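Local coordinates for protein putative O-GlcNAcase nagJ (Clostridium perfringens, PDB 6PV5) that probably removes terminal N-acetylhexosamine residues from glycans by hydrolysis as a family 84 glycoside hydrolase, the chain holding its N-terminal, catalytic-barrel and helical post-catalytic parts, at residues 40-45 and 163-168; 258-263 and 294-299; 414-419 and 491-496; 536-541 and 560-565. One frame throughout, in Å; residues are numbered along the deposited sequence.

Contact 1 (40-45 and 163-168)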
loop_
_atom_site.group_PDB
_atom_site.type_symbol
_atom_site.label_atom_id
_atom_site.label_comp_id
_atom_site.label_asym_id
_atom_site.label_seq_id
_atom_site.Cartn_x
_atom_site.Cartn_y
_atom_site.Cartn_z
ATOM N N ILE A 40 12.559 -2.933 19.857
ATOM C CA ILE A 40 11.262 -2.296 19.697
ATOM C C ILE A 40 11.036 -2.117 18.198
ATOM O O ILE A 40 11.966 -1.761 17.479
ATOM C CB ILE A 40 11.205 -0.956 20.463
ATOM N N SER A 41 9.814 -2.405 17.738
ATOM C CA SER A 41 9.473 -2.308 16.325
ATOM C C SER A 41 8.138 -1.590 16.144
ATOM O O SER A 41 7.092 -2.111 16.527
ATOM C CB SER A 41 9.440 -3.665 15.679
ATOM O OG SER A 41 8.958 -3.574 14.346
ATOM N N ILE A 42 8.197 -0.393 15.547
ATOM C CA ILE A 42 7.004 0.364 15.209
ATOM C C ILE A 42 6.946 0.495 13.694
ATOM O O ILE A 42 7.914 0.883 13.055
ATOM C CB ILE A 42 6.980 1.746 15.893
ATOM C CG1 ILE A 42 7.329 1.661 17.383
ATOM C CG2 ILE A 42 5.639 2.436 15.647
ATOM C CD1 ILE A 42 6.346 0.859 18.204
ATOM N N TYR A 43 5.787 0.168 13.136
ATOM C CA TYR A 43 5.599 0.189 11.702
ATOM C C TYR A 43 4.324 0.974 11.444
ATOM O O TYR A 43 3.318 0.691 12.086
ATOM C CB TYR A 43 5.433 -1.250 11.208
ATOM C CG TYR A 43 5.574 -1.467 9.724
ATOM C CD1 TYR A 43 6.827 -1.549 9.136
ATOM C CD2 TYR A 43 4.464 -1.618 8.911
ATOM C CE1 TYR A 43 6.972 -1.772 7.780
ATOM C CE2 TYR A 43 4.592 -1.881 7.553
ATOM C CZ TYR A 43 5.852 -1.946 6.985
ATOM O OH TYR A 43 6.014 -2.171 5.652
ATOM N N PRO A 44 4.310 1.977 10.532
ATOM C CA PRO A 44 5.504 2.421 9.799
ATOM C C PRO A 44 6.593 2.993 10.703
ATOM O O PRO A 44 6.294 3.377 11.829
ATOM C CB PRO A 44 4.970 3.574 8.933
ATOM C CG PRO A 44 3.500 3.267 8.763
ATOM C CD PRO A 44 3.090 2.684 10.099
ATOM N N THR A 45 7.839 3.029 10.198
ATOM C CA THR A 45 8.994 3.501 10.948
ATOM C C THR A 45 8.812 4.964 11.363
ATOM O O THR A 45 8.695 5.843 10.510
ATOM C CB THR A 45 10.289 3.369 10.143
ATOM O OG1 THR A 45 10.422 2.001 9.752
ATOM C CG2 THR A 45 11.513 3.792 10.932
ATOM N N LYS A 163 -0.025 0.726 20.902
ATOM C CA LYS A 163 -0.534 -0.638 20.795
ATOM C C LYS A 163 0.537 -1.600 20.278
ATOM O O LYS A 163 0.454 -2.794 20.547
ATOM C CB LYS A 163 -1.807 -0.703 19.941
ATOM N N GLN A 164 1.544 -1.076 19.567
ATOM C CA GLN A 164 2.638 -1.879 19.031
ATOM C C GLN A 164 3.828 -1.896 19.987
ATOM O O GLN A 164 4.787 -2.632 19.765
ATOM C CB GLN A 164 3.148 -1.328 17.697
ATOM C CG GLN A 164 2.146 -1.347 16.553
ATOM C CD GLN A 164 2.790 -0.925 15.250
ATOM O OE1 GLN A 164 4.009 -0.890 15.104
ATOM N NE2 GLN A 164 1.965 -0.620 14.270
ATOM N N LEU A 165 3.786 -1.069 21.037
ATOM C CA LEU A 165 4.881 -1.021 21.998
ATOM C C LEU A 165 4.693 -2.067 23.095
ATOM O O LEU A 165 5.673 -2.595 23.617
ATOM C CB LEU A 165 4.994 0.387 22.592
ATOM C CG LEU A 165 6.120 1.253 22.030
ATOM C CD1 LEU A 165 5.956 2.692 22.483
ATOM C CD2 LEU A 165 7.488 0.713 22.432
ATOM N N ILE A 166 3.434 -2.354 23.439
ATOM C CA ILE A 166 3.110 -3.232 24.551
ATOM C C ILE A 166 3.605 -4.643 24.247
ATOM O O ILE A 166 3.227 -5.235 23.238
ATOM C CB ILE A 166 1.596 -3.223 24.854
ATOM C CG1 ILE A 166 0.988 -1.815 24.817
ATOM C CG2 ILE A 166 1.313 -3.935 26.174
ATOM C CD1 ILE A 166 1.533 -0.852 25.865
ATOM N N LYS A 167 4.471 -5.158 25.127
ATOM C CA LYS A 167 4.768 -6.578 25.182
ATOM C C LYS A 167 3.964 -7.178 26.334
ATOM O O LYS A 167 4.008 -6.660 27.450
ATOM C CB LYS A 167 6.276 -6.813 25.337
ATOM N N LYS A 168 3.204 -8.241 26.041
ATOM C CA LYS A 168 2.492 -8.988 27.068
ATOM C C LYS A 168 3.384 -10.133 27.563
ATOM O O LYS A 168 2.905 -10.894 28.426
ATOM C CB LYS A 168 1.155 -9.517 26.536
#
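In the N-terminal alpha/beta domain, of the kind that precedes the catalytic barrel in family 84 and family 20 hexosaminidases, the side-chain amide of Gln-164 pairs with the backbone of Tyr-43 by two hydrogen bonds, to N and O. Gln-164 lies between the body of helix 152-163 and strand 166-167, and residues 40-45 form the loop leading into strand 48-51. OE1 of Gln-164 accepts from N of Tyr-43 at 2.9 Å, the donor lying in the carbonyl plane on a lone pair, with an N-H...O angle of 162°. NE2 of Gln-164 gives a second bond of 2.9 Å to O of Tyr-43, which lies close to the plane of the amide. Because one residue's N and O are both engaged, the two bonds fix the rotation of the amide and tell its oxygen from its nitrogen. The glutamine gets there with CG placed anti to its carbonyl carbon (chi1 -64°) and the chain extended beyond, spanning the gap from one backbone to the other. OE1 also lies 3.2 Å from CA of Ile-42. The ring of Tyr-43 turns off between helices 446-457 and 464-476 of the catalytic part, where its OH bonds to OG of Ser-467; Thr-45 reaches Asp-454 and Asn-458 through its backbone. The loop thus lies at the seam of the two domains, tied by Gln-164 to the N-terminal one. Beside the polar pair runs a small apolar patch: the side chain of Ile-42 crosses over toward Leu-165, and its CD1 rests 3.9 Å from CG of Leu-165 and equally far from CB of Gln-164.

Contact 2 (258-263 and 294-299)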
loop_
_atom_site.group_PDB
_atom_site.type_symbol
_atom_site.label_atom_id
_atom_site.label_comp_id
_atom_site.label_asym_id
_atom_site.label_seq_id
_atom_site.Cartn_x
_atom_site.Cartn_y
_atom_site.Cartn_z
ATOM N N VAL A 258 -9.725 7.206 8.473
ATOM C CA VAL A 258 -9.486 6.971 7.064
ATOM C C VAL A 258 -10.522 7.765 6.292
ATOM O O VAL A 258 -11.710 7.521 6.453
ATOM C CB VAL A 258 -9.574 5.471 6.705
ATOM C CG1 VAL A 258 -9.549 5.254 5.207
ATOM C CG2 VAL A 258 -8.500 4.643 7.394
ATOM N N ASP A 259 -10.060 8.696 5.449
ATOM C CA ASP A 259 -10.969 9.427 4.580
ATOM C C ASP A 259 -11.568 8.490 3.545
ATOM O O ASP A 259 -10.849 7.923 2.718
ATOM C CB ASP A 259 -10.293 10.588 3.840
ATOM C CG ASP A 259 -9.885 11.710 4.770
ATOM O OD1 ASP A 259 -10.675 12.014 5.693
ATOM O OD2 ASP A 259 -8.788 12.267 4.569
ATOM N N PHE A 260 -12.897 8.361 3.597
ATOM C CA PHE A 260 -13.619 7.707 2.534
ATOM C C PHE A 260 -13.763 8.716 1.407
ATOM O O PHE A 260 -14.486 9.705 1.547
ATOM C CB PHE A 260 -14.990 7.216 3.012
ATOM C CG PHE A 260 -15.715 6.372 1.999
ATOM C CD1 PHE A 260 -16.488 6.948 1.013
ATOM C CD2 PHE A 260 -15.646 4.991 2.052
ATOM C CE1 PHE A 260 -17.163 6.164 0.092
ATOM C CE2 PHE A 260 -16.306 4.204 1.124
ATOM C CZ PHE A 260 -17.082 4.789 0.155
ATOM N N VAL A 261 -13.072 8.445 0.297
ATOM C CA VAL A 261 -13.116 9.311 -0.872
ATOM C C VAL A 261 -14.033 8.676 -1.909
ATOM O O VAL A 261 -13.768 7.573 -2.387
ATOM C CB VAL A 261 -11.701 9.571 -1.436
ATOM C CG1 VAL A 261 -11.734 10.548 -2.599
ATOM C CG2 VAL A 261 -10.740 10.053 -0.358
ATOM N N PHE A 262 -15.103 9.376 -2.281
ATOM C CA PHE A 262 -15.969 8.854 -3.321
ATOM C C PHE A 262 -15.555 9.408 -4.678
ATOM O O PHE A 262 -15.514 10.629 -4.870
ATOM C CB PHE A 262 -17.440 9.183 -3.041
ATOM C CG PHE A 262 -18.374 8.456 -3.976
ATOM C CD1 PHE A 262 -18.940 7.241 -3.607
ATOM C CD2 PHE A 262 -18.627 8.939 -5.242
ATOM C CE1 PHE A 262 -19.772 6.545 -4.468
ATOM C CE2 PHE A 262 -19.479 8.251 -6.097
ATOM C CZ PHE A 262 -20.039 7.047 -5.716
ATOM N N ALA A 263 -15.322 8.498 -5.635
ATOM C CA ALA A 263 -14.874 8.868 -6.966
ATOM C C ALA A 263 -16.035 8.791 -7.947
ATOM O O ALA A 263 -16.781 7.814 -7.948
ATOM C CB ALA A 263 -13.721 7.986 -7.414
ATOM N N MET A 294 -24.869 10.808 3.190
ATOM C CA MET A 294 -24.399 9.522 3.689
ATOM C C MET A 294 -23.208 9.709 4.625
ATOM O O MET A 294 -22.898 8.833 5.434
ATOM C CB MET A 294 -23.970 8.609 2.547
ATOM C CG MET A 294 -25.096 8.244 1.628
ATOM S SD MET A 294 -24.479 7.049 0.439
ATOM C CE MET A 294 -25.622 7.345 -0.911
ATOM N N GLY A 295 -22.531 10.851 4.514
ATOM C CA GLY A 295 -21.391 11.110 5.378
ATOM C C GLY A 295 -20.083 11.244 4.604
ATOM O O GLY A 295 -19.033 11.404 5.214
ATOM N N VAL A 296 -20.159 11.226 3.272
ATOM C CA VAL A 296 -18.969 11.454 2.453
ATOM C C VAL A 296 -18.494 12.904 2.579
ATOM O O VAL A 296 -19.224 13.836 2.245
ATOM C CB VAL A 296 -19.188 11.072 0.980
ATOM C CG1 VAL A 296 -17.900 11.193 0.178
ATOM C CG2 VAL A 296 -19.774 9.675 0.825
ATOM N N ARG A 297 -17.241 13.059 3.021
ATOM C CA ARG A 297 -16.550 14.330 3.154
ATOM C C ARG A 297 -15.378 14.482 2.164
ATOM O O ARG A 297 -14.719 15.521 2.176
ATOM C CB ARG A 297 -16.026 14.461 4.591
ATOM C CG ARG A 297 -17.105 14.514 5.670
ATOM C CD ARG A 297 -17.971 15.765 5.588
ATOM N NE ARG A 297 -19.025 15.833 6.594
ATOM C CZ ARG A 297 -20.248 15.323 6.446
ATOM N NH1 ARG A 297 -20.583 14.696 5.331
ATOM N NH2 ARG A 297 -21.137 15.443 7.418
ATOM N N SER A 298 -15.071 13.461 1.333
ATOM C CA SER A 298 -14.007 13.577 0.336
ATOM C C SER A 298 -14.487 13.072 -1.016
ATOM O O SER A 298 -15.099 12.009 -1.096
ATOM C CB SER A 298 -12.764 12.838 0.728
ATOM O OG SER A 298 -12.112 13.432 1.847
ATOM N N PHE A 299 -14.174 13.830 -2.075
ATOM C CA PHE A 299 -14.685 13.546 -3.402
ATOM C C PHE A 299 -13.546 13.596 -4.422
ATOM O O PHE A 299 -12.541 14.286 -4.235
ATOM C CB PHE A 299 -15.755 14.563 -3.807
ATOM C CG PHE A 299 -16.932 14.637 -2.866
ATOM C CD1 PHE A 299 -16.821 15.250 -1.627
ATOM C CD2 PHE A 299 -18.144 14.066 -3.212
ATOM C CE1 PHE A 299 -17.900 15.298 -0.756
ATOM C CE2 PHE A 299 -19.218 14.109 -2.338
ATOM C CZ PHE A 299 -19.093 14.721 -1.114
HETATM O O HOH W 1 -13.027 12.328 4.187
HETATM O O HOH W 2 -15.066 11.238 3.750
#
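Phe-262 and Ser-298 carry a backbone bond between two parallel strands of the catalytic (beta/alpha)8 barrel, 259-264 and 298-302. N of Phe-262 donates to O of Ser-298 at 2.9 Å; the bond is nearly straight (162° at the hydrogen), but the donor stands 30° off the carbonyl plane. Two CA-H...O contacts flank it: CA of Val-261 approaches O of Ser-298, and CA of Phe-299 lies 3.4 Å from O of Phe-262. Ala-300 is the next backbone partner of Phe-262.

Carbon-to-carbon contacts lie on both faces. On the face of Val-261 and Ser-298, CG2 of Val-261 sits 3.6 Å from CB of Ser-298. On the face of Phe-262 and Phe-299, apolar packing centres on Val-296: with CG1 anti to its backbone N (chi1 -175°), that methyl meets CB of Phe-262 at 3.8 Å and lies over the rim of one face of the Phe-299 ring. The other methyl, CG2, approaches CD1 of Phe-260 at 4.3 Å.

Water bridges the two segments on the N-terminal side of the strand bond. One water donates to OD1 of Asp-259 and is hydrogen-bonded to OG of Ser-298 at 2.7 Å. A second donates to O of Phe-260 and accepts from N of Arg-297 at 2.9 Å, joining two residues not bonded directly.

The contact closes the right-handed beta-alpha-beta unit of strand 259-264, helix 274-294 and strand 298-302. Gly-295 ends the helix in a Schellman motif, its Leu-291 packs on Phe-262, Val-296 and Phe-299, helix 243-255 covers Phe-260 and Val-296, and strand 219-222 pairs with the other edge of strand 259-264.

Contact 3 (414-419 and 491-496)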
loop_
_atom_site.group_PDB
_atom_site.type_symbol
_atom_site.label_atom_id
_atom_site.label_comp_id
_atom_site.label_asym_id
_atom_site.label_seq_id
_atom_site.Cartn_x
_atom_site.Cartn_y
_atom_site.Cartn_z
ATOM N N LYS A 414 -0.005 -13.697 -12.301
ATOM C CA LYS A 414 1.127 -13.510 -11.398
ATOM C C LYS A 414 0.730 -12.607 -10.230
ATOM O O LYS A 414 0.243 -11.506 -10.469
ATOM C CB LYS A 414 2.308 -12.890 -12.154
ATOM C CG LYS A 414 3.562 -12.811 -11.307
ATOM C CD LYS A 414 4.860 -12.597 -12.061
ATOM C CE LYS A 414 6.041 -12.774 -11.113
ATOM N NZ LYS A 414 7.335 -12.507 -11.799
ATOM N N MET A 415 0.992 -13.043 -8.984
ATOM C CA MET A 415 0.767 -12.218 -7.807
ATOM C C MET A 415 1.973 -11.298 -7.582
ATOM O O MET A 415 3.113 -11.742 -7.644
ATOM C CB MET A 415 0.574 -13.051 -6.533
ATOM C CG MET A 415 -0.583 -14.046 -6.569
ATOM S SD MET A 415 -2.179 -13.211 -6.810
ATOM C CE MET A 415 -3.327 -14.349 -6.037
ATOM N N ALA A 416 1.705 -10.021 -7.260
ATOM C CA ALA A 416 2.760 -9.099 -6.855
ATOM C C ALA A 416 2.823 -9.117 -5.336
ATOM O O ALA A 416 1.875 -8.691 -4.675
ATOM C CB ALA A 416 2.466 -7.714 -7.388
ATOM N N LEU A 417 3.928 -9.642 -4.798
ATOM C CA LEU A 417 4.069 -9.830 -3.364
ATOM C C LEU A 417 5.309 -9.093 -2.865
ATOM O O LEU A 417 5.790 -9.391 -1.775
ATOM C CB LEU A 417 4.181 -11.337 -3.053
ATOM C CG LEU A 417 2.963 -12.190 -3.447
ATOM C CD1 LEU A 417 3.256 -13.678 -3.214
ATOM C CD2 LEU A 417 1.741 -11.765 -2.631
ATOM N N GLY A 418 5.817 -8.131 -3.646
ATOM C CA GLY A 418 7.026 -7.421 -3.247
ATOM C C GLY A 418 6.800 -6.056 -2.588
ATOM O O GLY A 418 5.677 -5.546 -2.515
ATOM N N PRO A 419 7.885 -5.387 -2.123
ATOM C CA PRO A 419 7.773 -4.043 -1.555
ATOM C C PRO A 419 7.627 -2.996 -2.655
ATOM O O PRO A 419 8.063 -3.198 -3.795
ATOM C CB PRO A 419 9.116 -3.870 -0.824
ATOM C CG PRO A 419 10.078 -4.671 -1.681
ATOM C CD PRO A 419 9.273 -5.888 -2.118
ATOM N N THR A 491 7.854 -10.953 -7.303
ATOM C CA THR A 491 7.863 -9.543 -6.920
ATOM C C THR A 491 7.704 -8.680 -8.163
ATOM O O THR A 491 7.098 -7.628 -8.098
ATOM C CB THR A 491 9.070 -9.134 -6.059
ATOM O OG1 THR A 491 10.278 -9.380 -6.786
ATOM C CG2 THR A 491 9.139 -9.872 -4.739
ATOM N N ARG A 492 8.200 -9.164 -9.295
ATOM C CA ARG A 492 8.307 -8.334 -10.480
ATOM C C ARG A 492 7.146 -8.616 -11.433
ATOM O O ARG A 492 6.982 -9.746 -11.883
ATOM C CB ARG A 492 9.670 -8.586 -11.141
ATOM C CG ARG A 492 9.908 -7.856 -12.455
ATOM C CD ARG A 492 10.184 -6.366 -12.252
ATOM N NE ARG A 492 10.402 -5.683 -13.526
ATOM C CZ ARG A 492 10.690 -4.388 -13.678
ATOM N NH1 ARG A 492 10.807 -3.589 -12.632
ATOM N NH2 ARG A 492 10.878 -3.904 -14.887
ATOM N N LEU A 493 6.379 -7.568 -11.768
ATOM C CA LEU A 493 5.392 -7.621 -12.831
ATOM C C LEU A 493 5.879 -6.716 -13.964
ATOM O O LEU A 493 6.945 -6.959 -14.520
ATOM C CB LEU A 493 4.028 -7.204 -12.267
ATOM C CG LEU A 493 3.090 -8.306 -11.748
ATOM C CD1 LEU A 493 3.802 -9.269 -10.836
ATOM C CD2 LEU A 493 1.943 -7.674 -10.974
ATOM N N ASP A 494 5.124 -5.672 -14.328
ATOM C CA ASP A 494 5.713 -4.698 -15.236
ATOM C C ASP A 494 6.538 -3.676 -14.451
ATOM O O ASP A 494 7.247 -2.879 -15.030
ATOM C CB ASP A 494 4.670 -4.036 -16.129
ATOM C CG ASP A 494 4.209 -4.944 -17.254
ATOM O OD1 ASP A 494 4.658 -6.106 -17.285
ATOM O OD2 ASP A 494 3.381 -4.482 -18.075
ATOM N N THR A 495 6.441 -3.712 -13.125
ATOM C CA THR A 495 7.275 -2.896 -12.264
ATOM C C THR A 495 7.510 -3.748 -11.027
ATOM O O THR A 495 6.913 -4.817 -10.923
ATOM C CB THR A 495 6.621 -1.538 -11.962
ATOM O OG1 THR A 495 7.585 -0.693 -11.322
ATOM C CG2 THR A 495 5.388 -1.658 -11.088
ATOM N N GLY A 496 8.355 -3.275 -10.107
ATOM C CA GLY A 496 8.556 -3.997 -8.858
ATOM C C GLY A 496 10.009 -4.423 -8.690
ATOM O O GLY A 496 10.795 -4.364 -9.635
#
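Lys-414 reaches along Leu-493 to the backbone of Arg-492, joining two irregular loops, one between the last two barrel strands and one that leads from helix 480-487 to helix 501-515. Its CB lies 4.1 Å from CD1 of Leu-493. CG, anti to the backbone N (chi1 -174°), comes to 3.6 Å from the same methyl, and CD lies 3.7 Å from CD1 of Leu-493 and is also near O of Arg-492. The chain stays extended: CE comes 3.3 Å from O of Arg-492, and NZ bonds to that oxygen at 2.8 Å, in its carbonyl plane. NZ also forms a salt bridge with Asp-499, so the buried ammonium has a carboxylate as well as a carbonyl. The leucine runs past the lysine in the opposite direction and turns its second methyl, CD2, to CB of Ala-416 at 3.6 Å.

At the other end of the contact, CG2 of Thr-491 packs on the bare CA of Gly-418 at 3.6 Å. Arg-492 folds back on its own loop, its NH1 bonding to O of Gly-496 at 3.1 Å in the guanidinium plane, and to O of Pro-380 as well.

Around this seam, Trp-468 of helix 464-476 packs on Thr-491 and Pro-419, helix 480-487 receives Leu-417, and helix 548-579 takes Met-415, so the barrel loop 414-419 lies between catalytic and post-catalytic helices.

Contact 4 (536-541 and 560-565)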
loop_
_atom_site.group_PDB
_atom_site.type_symbol
_atom_site.label_atom_id
_atom_site.label_comp_id
_atom_site.label_asym_id
_atom_site.label_seq_id
_atom_site.Cartn_x
_atom_site.Cartn_y
_atom_site.Cartn_z
ATOM N N GLN A 536 9.963 -27.526 -0.280
ATOM C CA GLN A 536 9.434 -27.758 1.062
ATOM C C GLN A 536 8.417 -26.706 1.510
ATOM O O GLN A 536 7.575 -26.997 2.358
ATOM C CB GLN A 536 10.545 -27.696 2.109
ATOM C CG GLN A 536 11.646 -28.730 1.958
ATOM C CD GLN A 536 12.755 -28.384 2.921
ATOM O OE1 GLN A 536 12.576 -28.425 4.141
ATOM N NE2 GLN A 536 13.909 -28.020 2.382
ATOM N N VAL A 537 8.538 -25.455 1.052
ATOM C CA VAL A 537 7.752 -24.424 1.720
ATOM C C VAL A 537 6.251 -24.525 1.418
ATOM O O VAL A 537 5.465 -24.205 2.297
ATOM C CB VAL A 537 8.316 -22.991 1.577
ATOM C CG1 VAL A 537 9.778 -22.871 1.995
ATOM C CG2 VAL A 537 8.085 -22.399 0.209
ATOM N N PRO A 538 5.771 -24.986 0.229
ATOM C CA PRO A 538 4.331 -25.053 -0.045
ATOM C C PRO A 538 3.518 -25.851 0.980
ATOM O O PRO A 538 2.569 -25.326 1.555
ATOM C CB PRO A 538 4.265 -25.636 -1.463
ATOM C CG PRO A 538 5.574 -25.166 -2.058
ATOM C CD PRO A 538 6.558 -25.427 -0.935
ATOM N N ASN A 539 3.947 -27.083 1.271
ATOM C CA ASN A 539 3.288 -27.909 2.272
ATOM C C ASN A 539 3.289 -27.212 3.622
ATOM O O ASN A 539 2.282 -27.271 4.348
ATOM C CB ASN A 539 3.941 -29.290 2.396
ATOM C CG ASN A 539 3.488 -30.253 1.311
ATOM O OD1 ASN A 539 2.783 -29.867 0.384
ATOM N ND2 ASN A 539 3.884 -31.514 1.419
ATOM N N LYS A 540 4.429 -26.581 3.975
ATOM C CA LYS A 540 4.491 -25.964 5.293
ATOM C C LYS A 540 3.533 -24.776 5.358
ATOM O O LYS A 540 2.894 -24.550 6.388
ATOM C CB LYS A 540 5.883 -25.436 5.651
ATOM C CG LYS A 540 7.000 -26.450 5.858
ATOM C CD LYS A 540 8.338 -25.730 5.703
ATOM C CE LYS A 540 9.549 -26.624 5.525
ATOM N NZ LYS A 540 9.993 -27.222 6.804
ATOM N N LEU A 541 3.468 -23.990 4.268
ATOM C CA LEU A 541 2.527 -22.880 4.234
ATOM C C LEU A 541 1.086 -23.392 4.195
ATOM O O LEU A 541 0.219 -22.820 4.849
ATOM C CB LEU A 541 2.829 -21.983 3.033
ATOM C CG LEU A 541 4.090 -21.137 3.192
ATOM C CD1 LEU A 541 4.513 -20.575 1.849
ATOM C CD2 LEU A 541 3.845 -20.026 4.214
ATOM N N LYS A 560 2.533 -24.894 -8.055
ATOM C CA LYS A 560 3.450 -24.715 -9.164
ATOM C C LYS A 560 4.869 -24.519 -8.628
ATOM O O LYS A 560 5.826 -25.033 -9.217
ATOM C CB LYS A 560 3.036 -23.551 -10.070
ATOM C CG LYS A 560 3.859 -23.448 -11.343
ATOM C CD LYS A 560 3.162 -22.779 -12.471
ATOM C CE LYS A 560 4.000 -22.761 -13.726
ATOM N NZ LYS A 560 3.224 -22.137 -14.837
ATOM N N PHE A 561 4.988 -23.824 -7.492
ATOM C CA PHE A 561 6.288 -23.493 -6.914
ATOM C C PHE A 561 7.018 -24.770 -6.496
ATOM O O PHE A 561 8.218 -24.879 -6.678
ATOM C CB PHE A 561 6.100 -22.639 -5.661
ATOM C CG PHE A 561 7.310 -21.942 -5.088
ATOM C CD1 PHE A 561 7.931 -20.899 -5.767
ATOM C CD2 PHE A 561 7.771 -22.260 -3.817
ATOM C CE1 PHE A 561 9.009 -20.215 -5.201
ATOM C CE2 PHE A 561 8.842 -21.572 -3.250
ATOM C CZ PHE A 561 9.457 -20.543 -3.934
ATOM N N GLU A 562 6.270 -25.729 -5.946
ATOM C CA GLU A 562 6.816 -27.017 -5.546
ATOM C C GLU A 562 7.393 -27.756 -6.749
ATOM O O GLU A 562 8.468 -28.336 -6.640
ATOM C CB GLU A 562 5.749 -27.878 -4.869
ATOM C CG GLU A 562 6.340 -29.113 -4.210
ATOM C CD GLU A 562 5.357 -29.992 -3.454
ATOM O OE1 GLU A 562 4.582 -29.467 -2.636
ATOM O OE2 GLU A 562 5.390 -31.207 -3.669
ATOM N N ILE A 563 6.676 -27.738 -7.879
ATOM C CA ILE A 563 7.111 -28.376 -9.118
ATOM C C ILE A 563 8.365 -27.694 -9.685
ATOM O O ILE A 563 9.256 -28.390 -10.188
ATOM C CB ILE A 563 5.978 -28.404 -10.169
ATOM C CG1 ILE A 563 4.699 -29.083 -9.663
ATOM C CG2 ILE A 563 6.456 -29.014 -11.490
ATOM C CD1 ILE A 563 3.592 -29.104 -10.706
ATOM N N TYR A 564 8.420 -26.345 -9.663
ATOM C CA TYR A 564 9.636 -25.635 -10.033
ATOM C C TYR A 564 10.816 -26.138 -9.194
ATOM O O TYR A 564 11.888 -26.377 -9.733
ATOM C CB TYR A 564 9.512 -24.118 -9.837
ATOM C CG TYR A 564 8.933 -23.391 -11.015
ATOM C CD1 TYR A 564 9.599 -23.385 -12.235
ATOM C CD2 TYR A 564 7.740 -22.694 -10.908
ATOM C CE1 TYR A 564 9.076 -22.726 -13.331
ATOM C CE2 TYR A 564 7.198 -22.039 -12.002
ATOM C CZ TYR A 564 7.872 -22.047 -13.207
ATOM O OH TYR A 564 7.391 -21.370 -14.289
ATOM N N GLY A 565 10.619 -26.297 -7.880
ATOM C CA GLY A 565 11.679 -26.822 -7.026
ATOM C C GLY A 565 12.244 -28.141 -7.567
ATOM O O GLY A 565 13.457 -28.294 -7.770
HETATM O O HOH W 3 5.789 -28.804 -0.286
#
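Val-537 and Pro-538 pack against Phe-561 on the buried side of two neighbouring helices in the helical post-catalytic region, while a water links the backbone of Asn-539 to Glu-562 on the outer side. The axes of segments 536-541 and 560-565 come within 8.7 Å at 153°, close to antiparallel, as expected for helices 521-544 and 548-579 joined by a short turn.

The tight part is apolar. With CG1 anti to the carbonyl carbon (chi1 -53°), CG2 of Val-537 falls between the backbone N and the carbonyl carbon and touches CE2 of Phe-561 at 3.6 Å. CG of Pro-538 comes 4.0 Å from CD2 of the same ring, and both carbons meet the ring at its edge, near its plane. CG of Pro-538 also lies 3.9 Å from CB of Glu-562. Phe-486 and His-489 make edge-to-face contacts with Phe-561, and helix 480-487 packs on Val-537.

On the looser side no direct hydrogen bond joins the segments. OD1 of Asn-539 and OE1 of Glu-562, both acceptors, stand 3.5 Å apart without bonding, their amide and carboxylate planes 82° from one another; OD1 takes a weak hydrogen bond from NH1 of Arg-542. A water instead accepts from N of Asn-539 at 3.0 Å and donates to OE1 of Glu-562 at 2.7 Å.

Pro-538 has no N-H to give, and the helix is kinked here, N of Asn-539 also lacking its bond to the preceding turn. The N-H left over at the kink is thus satisfied by a water also bonded to the carboxylate of the neighbouring helix.

How the contacts relate
Contacts 2 and 3 are almost wholly buried, contact 1 mostly so, whereas contact 4 has a buried side and a wet, exposed rim. Contact 2 alone is regular sheet, within the barrel; contact 4 pairs helices, and contacts 1 and 3 join loops, each with a polar side chain gripping backbone: a neutral amide in contact 1, a charged ammonium in contact 3. Water bridges occur in contacts 2 and 4. Helix 464-476 borders contacts 1 and 3, helix 480-487 contacts 3 and 4, and helix 548-579, half of contact 4, also packs on Met-415 of contact 3. Contacts 2 and 4, about 43 Å between centres, lie on opposite sides of the chain's centre.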